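Local coordinates for protein endo-beta-mannanase (Opitutaceae bacterium TAV5, PDB 7BOB) that hydrolyses beta-1,4-mannosidic linkages as a homotrimeric exo-beta-1,4-mannosidase of glycosyl hydrolase family 5, active in the hindgut of a wood-feeding termite, at residues 41-44 with 45-48; 171-174 with 175-179; 577-580 with 581-585. All coordinates share one frame; numbering follows the deposited sequence.

Contact 1: 41-44 with 45-48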
loop_
_atom_site.group_PDB
_atom_site.type_symbol
_atom_site.label_atom_id
_atom_site.label_comp_id
_atom_site.label_asym_id
_atom_site.label_seq_id
_atom_site.Cartn_x
_atom_site.Cartn_y
_atom_site.Cartn_z
ATOM N N GLU A 41 -33.182 33.605 -13.318
ATOM C CA GLU A 41 -32.316 33.432 -12.157
ATOM C C GLU A 41 -30.860 33.711 -12.520
ATOM O O GLU A 41 -30.179 34.476 -11.832
ATOM C CB GLU A 41 -32.492 32.021 -11.589
ATOM C CG GLU A 41 -31.556 31.686 -10.409
ATOM C CD GLU A 41 -31.818 30.302 -9.809
ATOM O OE1 GLU A 41 -32.652 29.549 -10.376
ATOM O OE2 GLU A 41 -31.187 29.974 -8.767
ATOM N N ILE A 42 -30.374 33.121 -13.619
ATOM C CA ILE A 42 -28.986 33.332 -14.042
ATOM C C ILE A 42 -28.702 34.822 -14.265
ATOM O O ILE A 42 -27.734 35.382 -13.727
ATOM C CB ILE A 42 -28.694 32.511 -15.310
ATOM C CG1 ILE A 42 -28.783 31.007 -15.017
ATOM C CG2 ILE A 42 -27.350 32.882 -15.897
ATOM C CD1 ILE A 42 -28.908 30.115 -16.274
ATOM N N PHE A 43 -29.551 35.489 -15.059
ATOM C CA PHE A 43 -29.292 36.884 -15.404
ATOM C C PHE A 43 -29.402 37.774 -14.169
ATOM O O PHE A 43 -28.648 38.745 -14.016
ATOM C CB PHE A 43 -30.257 37.338 -16.511
ATOM C CG PHE A 43 -29.997 36.699 -17.872
ATOM C CD1 PHE A 43 -29.044 35.681 -18.027
ATOM C CD2 PHE A 43 -30.705 37.127 -19.002
ATOM C CE1 PHE A 43 -28.809 35.085 -19.277
ATOM C CE2 PHE A 43 -30.491 36.533 -20.266
ATOM C CZ PHE A 43 -29.535 35.512 -20.405
ATOM N N SER A 44 -30.320 37.443 -13.261
ATOM C CA SER A 44 -30.374 38.173 -12.006
ATOM C C SER A 44 -29.093 37.964 -11.200
ATOM O O SER A 44 -28.627 38.892 -10.522
ATOM C CB SER A 44 -31.605 37.749 -11.207
ATOM O OG SER A 44 -31.508 38.202 -9.871
ATOM N N ASP A 45 -28.484 36.771 -11.298
ATOM C CA ASP A 45 -27.209 36.541 -10.607
ATOM C C ASP A 45 -26.072 37.309 -11.278
ATOM O O ASP A 45 -25.170 37.816 -10.599
ATOM C CB ASP A 45 -26.881 35.037 -10.560
ATOM C CG ASP A 45 -27.694 34.286 -9.517
ATOM O OD1 ASP A 45 -28.180 34.903 -8.540
ATOM O OD2 ASP A 45 -27.858 33.060 -9.684
ATOM N N LEU A 46 -26.072 37.374 -12.612
ATOM C CA LEU A 46 -25.044 38.157 -13.282
ATOM C C LEU A 46 -25.165 39.631 -12.910
ATOM O O LEU A 46 -24.151 40.294 -12.660
ATOM C CB LEU A 46 -25.126 37.961 -14.791
ATOM C CG LEU A 46 -24.907 36.554 -15.334
ATOM C CD1 LEU A 46 -25.133 36.605 -16.831
ATOM C CD2 LEU A 46 -23.506 36.108 -15.064
ATOM N N ASP A 47 -26.399 40.146 -12.822
ATOM C CA ASP A 47 -26.608 41.512 -12.333
ATOM C C ASP A 47 -26.014 41.683 -10.943
ATOM O O ASP A 47 -25.325 42.668 -10.661
ATOM C CB ASP A 47 -28.098 41.854 -12.292
ATOM C CG ASP A 47 -28.674 42.177 -13.660
ATOM O OD1 ASP A 47 -27.903 42.477 -14.596
ATOM O OD2 ASP A 47 -29.915 42.115 -13.792
ATOM N N LEU A 48 -26.259 40.716 -10.054
ATOM C CA LEU A 48 -25.723 40.834 -8.704
ATOM C C LEU A 48 -24.200 40.867 -8.729
ATOM O O LEU A 48 -23.574 41.644 -7.996
ATOM C CB LEU A 48 -26.242 39.697 -7.830
ATOM C CG LEU A 48 -25.825 39.873 -6.370
ATOM C CD1 LEU A 48 -26.163 41.281 -5.840
ATOM C CD2 LEU A 48 -26.460 38.771 -5.521
HETATM O O HOH W 1 -28.926 31.352 -8.056
#
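Glu41 and Asp45, one turn apart on helix 39-51, run side by side and point the same way, yet their carboxylates do not touch. Their planes are turned 68° against each other, with Glu41 OE2 4.6 Å from Asp45 OD2. A water lies between them and donates to both, 2.7 Å from Glu41 OE2 and 2.6 Å from Asp45 OD2. The glutamate reaches it by a fully extended chain, with CG anti to the backbone N (chi1 176°). Further polar partners come from around the helix: Ser28 OG bonds Glu41 OE1, Tyr24 OH bonds Asp45 OD2, and Lys320 forms a salt bridge with Asp45 OD1.

Apolar contacts occupy another side of the helix. Leu46 CD1 approaches Phe43 CD1 to 4.2 Å, obliquely to the ring, and lies 4.4 Å from Ile42 CG2. These three side chains meet helix 75-89 at Leu84, Ala87 and Cys88, joining neighbouring helices on the outside of the (beta/alpha)8 barrel.

Backbone bonds set the spacing of both groups. Asp45 N donates to Glu41 O at 2.9 Å, beneath the acidic pair, and Leu46 N to Ile42 O at 2.8 Å; Asp47 N bonds Phe43 O in the same way. Asp47 itself turns its carboxylate to Arg91, with which OD1 forms a salt bridge.

If both carboxylates are ionised, they would be expected to repel. Here the shared water offers a proton to each, and the lysine would probably offset part of the negative charge, especially at the buried Asp45.

Contact 2: 171-174 with 175-179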
loop_
_atom_site.group_PDB
_atom_site.type_symbol
_atom_site.label_atom_id
_atom_site.label_comp_id
_atom_site.label_asym_id
_atom_site.label_seq_id
_atom_site.Cartn_x
_atom_site.Cartn_y
_atom_site.Cartn_z
ATOM N N VAL A 171 -0.310 12.569 -20.312
ATOM C CA VAL A 171 -0.976 13.800 -19.892
ATOM C C VAL A 171 -0.387 14.993 -20.626
ATOM O O VAL A 171 -1.117 15.884 -21.080
ATOM C CB VAL A 171 -0.871 13.987 -18.366
ATOM C CG1 VAL A 171 -1.293 15.418 -17.960
ATOM C CG2 VAL A 171 -1.684 12.920 -17.626
ATOM N N HIS A 172 0.943 15.035 -20.742
ATOM C CA HIS A 172 1.598 16.100 -21.493
ATOM C C HIS A 172 1.081 16.151 -22.923
ATOM O O HIS A 172 0.793 17.239 -23.448
ATOM C CB HIS A 172 3.113 15.887 -21.460
ATOM C CG HIS A 172 3.908 16.923 -22.194
ATOM N ND1 HIS A 172 4.732 17.821 -21.550
ATOM C CD2 HIS A 172 4.045 17.171 -23.518
ATOM C CE1 HIS A 172 5.329 18.591 -22.442
ATOM N NE2 HIS A 172 4.927 18.217 -23.645
ATOM N N GLU A 173 0.918 14.973 -23.554
ATOM C CA GLU A 173 0.459 14.926 -24.934
ATOM C C GLU A 173 -0.996 15.360 -25.046
ATOM O O GLU A 173 -1.361 16.080 -25.981
ATOM C CB GLU A 173 0.661 13.516 -25.508
ATOM C CG GLU A 173 0.067 13.272 -26.900
ATOM C CD GLU A 173 0.701 14.152 -27.994
ATOM O OE1 GLU A 173 1.755 14.777 -27.759
ATOM O OE2 GLU A 173 0.144 14.224 -29.104
ATOM N N TRP A 174 -1.846 14.929 -24.111
ATOM C CA TRP A 174 -3.250 15.321 -24.151
ATOM C C TRP A 174 -3.393 16.827 -24.046
ATOM O O TRP A 174 -4.237 17.440 -24.726
ATOM C CB TRP A 174 -3.998 14.643 -23.012
ATOM C CG TRP A 174 -5.456 14.926 -22.966
ATOM C CD1 TRP A 174 -6.449 14.202 -23.569
ATOM C CD2 TRP A 174 -6.102 15.979 -22.246
ATOM N NE1 TRP A 174 -7.671 14.749 -23.272
ATOM C CE2 TRP A 174 -7.488 15.843 -22.465
ATOM C CE3 TRP A 174 -5.646 17.024 -21.440
ATOM C CZ2 TRP A 174 -8.422 16.716 -21.910
ATOM C CZ3 TRP A 174 -6.576 17.892 -20.886
ATOM C CH2 TRP A 174 -7.946 17.731 -21.119
ATOM N N CYS A 175 -2.557 17.438 -23.200
ATOM C CA CYS A 175 -2.595 18.879 -22.995
ATOM C C CYS A 175 -2.166 19.613 -24.260
ATOM O O CYS A 175 -2.798 20.592 -24.663
ATOM C CB CYS A 175 -1.698 19.248 -21.807
ATOM S SG CYS A 175 -1.610 21.001 -21.401
ATOM N N ARG A 176 -1.099 19.129 -24.907
ATOM C CA ARG A 176 -0.696 19.659 -26.205
ATOM C C ARG A 176 -1.829 19.554 -27.212
ATOM O O ARG A 176 -2.114 20.514 -27.939
ATOM C CB ARG A 176 0.541 18.917 -26.730
ATOM C CG ARG A 176 1.270 19.624 -27.891
ATOM C CD ARG A 176 2.264 18.696 -28.608
ATOM N NE ARG A 176 1.616 17.495 -29.121
ATOM C CZ ARG A 176 1.027 17.417 -30.317
ATOM N NH1 ARG A 176 1.017 18.472 -31.130
ATOM N NH2 ARG A 176 0.442 16.289 -30.702
ATOM N N ARG A 177 -2.499 18.402 -27.254
ATOM C CA ARG A 177 -3.544 18.199 -28.254
ATOM C C ARG A 177 -4.757 19.079 -27.984
ATOM O O ARG A 177 -5.341 19.633 -28.920
ATOM C CB ARG A 177 -3.955 16.735 -28.300
ATOM C CG ARG A 177 -2.916 15.818 -28.936
ATOM C CD ARG A 177 -2.872 15.965 -30.447
ATOM N NE ARG A 177 -4.206 15.978 -31.041
ATOM C CZ ARG A 177 -4.845 14.901 -31.493
ATOM N NH1 ARG A 177 -4.281 13.706 -31.433
ATOM N NH2 ARG A 177 -6.052 15.021 -32.021
ATOM N N MET A 178 -5.162 19.214 -26.720
ATOM C CA MET A 178 -6.365 19.982 -26.430
ATOM C C MET A 178 -6.113 21.482 -26.549
ATOM O O MET A 178 -6.985 22.220 -27.004
ATOM C CB MET A 178 -6.900 19.650 -25.042
ATOM C CG MET A 178 -7.296 18.208 -24.851
ATOM S SD MET A 178 -8.347 17.601 -26.191
ATOM C CE MET A 178 -7.370 16.248 -26.820
ATOM N N THR A 179 -4.935 21.958 -26.143
ATOM C CA THR A 179 -4.605 23.353 -26.408
ATOM C C THR A 179 -4.463 23.596 -27.906
ATOM O O THR A 179 -4.925 24.618 -28.419
ATOM C CB THR A 179 -3.317 23.755 -25.686
ATOM O OG1 THR A 179 -2.244 22.891 -26.100
ATOM C CG2 THR A 179 -3.498 23.703 -24.169
#
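Met178 crosses the indole of Trp174 at about a right angle, one turn further along helix 168-183. Its CB starts beside the backbone, 3.5 Å from Trp174 O. Met178 CG then passes over the ring face and lies 3.5 Å from the centroid of the six-membered ring of Trp174, only 16° off the normal, a CH-pi contact. The chain bends at this point, and Met178 SD comes to stand over the five-membered ring of Trp174, 4.5 Å from its centroid, which makes a Met-aromatic contact. At the tip, Met178 CE curls back toward the pyrrole side and ends 3.9 Å from Trp174 NE1. The pair is buried between the helix layer and the strands of the (beta/alpha)8 barrel: both residues touch Leu153 of strand 151-154, Met178 also meets Ala131 of helix 124-141, and Phe100 and Phe121 meet the indole edge-to-face.

On a more polar side, Arg176 grips Glu173 side-on. Arg176 NE gives a bond of 3.0 Å to Glu173 OE1, while NH2 gives one of 2.6 Å to Glu173 OE2, and both acceptors lie close to the guanidinium plane. A bend in the glutamate at chi2 (63°) folds its carboxylate back to meet these donors. An alanine here would remove both acceptors and is likely to leave the Arg176 guanidinium without this mate and freer to turn. Glu173 OE2 also rests 3.5 Å from Arg177 CG, whose guanidinium leads off to a salt bridge with Glu128.

Contact 3: 577-580 with 581-585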
loop_
_atom_site.group_PDB
_atom_site.type_symbol
_atom_site.label_atom_id
_atom_site.label_comp_id
_atom_site.label_asym_id
_atom_site.label_seq_id
_atom_site.Cartn_x
_atom_site.Cartn_y
_atom_site.Cartn_z
ATOM N N SER A 577 10.570 27.437 15.120
ATOM C CA SER A 577 10.852 28.617 14.324
ATOM C C SER A 577 12.147 29.287 14.792
ATOM O O SER A 577 12.961 29.734 13.979
ATOM C CB SER A 577 9.645 29.548 14.404
ATOM O OG SER A 577 9.942 30.851 13.982
ATOM N N ALA A 578 12.383 29.312 16.101
ATOM C CA ALA A 578 13.644 29.855 16.601
ATOM C C ALA A 578 14.850 29.089 16.058
ATOM O O ALA A 578 15.937 29.663 15.932
ATOM C CB ALA A 578 13.648 29.832 18.131
ATOM N N TRP A 579 14.670 27.807 15.714
ATOM C CA TRP A 579 15.757 27.022 15.132
ATOM C C TRP A 579 16.313 27.679 13.872
ATOM O O TRP A 579 17.535 27.811 13.717
ATOM C CB TRP A 579 15.285 25.602 14.806
ATOM C CG TRP A 579 16.332 24.824 14.066
ATOM C CD1 TRP A 579 16.485 24.735 12.712
ATOM C CD2 TRP A 579 17.405 24.050 14.645
ATOM N NE1 TRP A 579 17.572 23.939 12.411
ATOM C CE2 TRP A 579 18.156 23.515 13.580
ATOM C CE3 TRP A 579 17.805 23.777 15.960
ATOM C CZ2 TRP A 579 19.273 22.708 13.785
ATOM C CZ3 TRP A 579 18.918 22.973 16.167
ATOM C CH2 TRP A 579 19.639 22.455 15.085
ATOM N N TYR A 580 15.430 28.058 12.930
ATOM C CA TYR A 580 15.917 28.656 11.685
ATOM C C TYR A 580 16.642 29.969 11.951
ATOM O O TYR A 580 17.668 30.262 11.318
ATOM C CB TYR A 580 14.768 28.888 10.702
ATOM C CG TYR A 580 14.170 27.622 10.167
ATOM C CD1 TYR A 580 14.692 27.009 9.027
ATOM C CD2 TYR A 580 13.098 27.030 10.804
ATOM C CE1 TYR A 580 14.165 25.838 8.545
ATOM C CE2 TYR A 580 12.562 25.866 10.332
ATOM C CZ TYR A 580 13.096 25.279 9.201
ATOM O OH TYR A 580 12.547 24.122 8.747
ATOM N N ALA A 581 16.108 30.789 12.862
ATOM C CA ALA A 581 16.734 32.079 13.149
ATOM C C ALA A 581 18.163 31.895 13.652
ATOM O O ALA A 581 19.092 32.548 13.167
ATOM C CB ALA A 581 15.896 32.864 14.161
ATOM N N ALA A 582 18.366 30.968 14.591
ATOM C CA ALA A 582 19.703 30.761 15.145
ATOM C C ALA A 582 20.708 30.342 14.073
ATOM O O ALA A 582 21.873 30.764 14.100
ATOM C CB ALA A 582 19.651 29.722 16.260
ATOM N N LEU A 583 20.278 29.528 13.110
ATOM C CA LEU A 583 21.219 28.950 12.162
ATOM C C LEU A 583 21.415 29.781 10.909
ATOM O O LEU A 583 22.382 29.546 10.173
ATOM C CB LEU A 583 20.757 27.555 11.756
ATOM C CG LEU A 583 20.900 26.503 12.856
ATOM C CD1 LEU A 583 21.010 25.198 12.175
ATOM C CD2 LEU A 583 22.121 26.762 13.699
ATOM N N LEU A 584 20.508 30.714 10.633
ATOM C CA LEU A 584 20.637 31.561 9.459
ATOM C C LEU A 584 21.786 32.540 9.647
ATOM O O LEU A 584 21.905 33.173 10.701
ATOM C CB LEU A 584 19.332 32.311 9.214
ATOM C CG LEU A 584 18.299 31.468 8.463
ATOM C CD1 LEU A 584 16.967 32.203 8.355
ATOM C CD2 LEU A 584 18.838 31.088 7.096
ATOM N N THR A 585 22.635 32.658 8.627
ATOM C CA THR A 585 23.752 33.594 8.621
ATOM C C THR A 585 23.521 34.666 7.566
ATOM O O THR A 585 22.676 34.518 6.679
ATOM C CB THR A 585 25.086 32.881 8.344
ATOM O OG1 THR A 585 25.039 32.244 7.058
ATOM C CG2 THR A 585 25.387 31.845 9.425
#
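The indole of Trp579 carries Leu583 on one face: CG stands 4.0 Å above the ring plane, displaced toward the rim, and the CD1 branch presses nearer, 3.4 Å from Trp579 CZ2 and 3.7 Å from Trp579 NE1. Tyr510 and Phe512 meet the same indole edge-to-face, and His473 meets it with the ring planes at about 50°. All this belongs to helix 569-583, the last helix of the C-terminal alpha/beta domain, which lies against that domain's mixed beta-sheet. Val554 of strand 549-554 touches both Trp579 and Leu583, and thus ties the pair to the sheet.

The second flat group, Tyr580, leaves the backbone in another direction. Its CG is anti to the carbonyl carbon (chi1 -68°), and the ring packs on Ala416, Leu419 and Leu420 of helix 406-422 and on Ile446 of strand 444-448. Its hydroxyl is hydrogen-bonded to Glu559, and its ring also meets His473. Leu584 reaches Ile446 too, so the tyrosine and this leucine pack against the same strand.

Beneath the side chains the helix is coming to its end. Ala582 N still donates to Ala578 O over 3.1 Å in a nearly straight bond (165°). Leu583 N is shared, its bond to Trp579 O being 3.3 Å long and a second one, to Tyr580 O, weak. Leu584 is the first residue to leave helical geometry, yet its N still donates to Tyr580 O at 3.0 Å. The leucine's side chain lies close beside the same oxygen, with Leu584 CG 3.2 Å from Tyr580 O.

How the contacts relate
The three contacts follow in series along the chain, contacts 1 and 2 each within one helix, contact 3 at the C-terminal end of another and just past it, and none touches another. Contacts 1 and 2 belong to the (beta/alpha)8 barrel domain, on helices 39-51 and 168-183, with centres about 35 Å apart. Contact 3 lies on helix 569-583 of the C-terminal domain, beside a separate mixed sheet, its centre about 53 Å from that of contact 1 and 44 Å from that of contact 2, on the opposite side of the chain's centre from both. The set therefore samples both domains: two helices flanking the barrel expected to carry catalysis in this family, and the helix that closes the second domain.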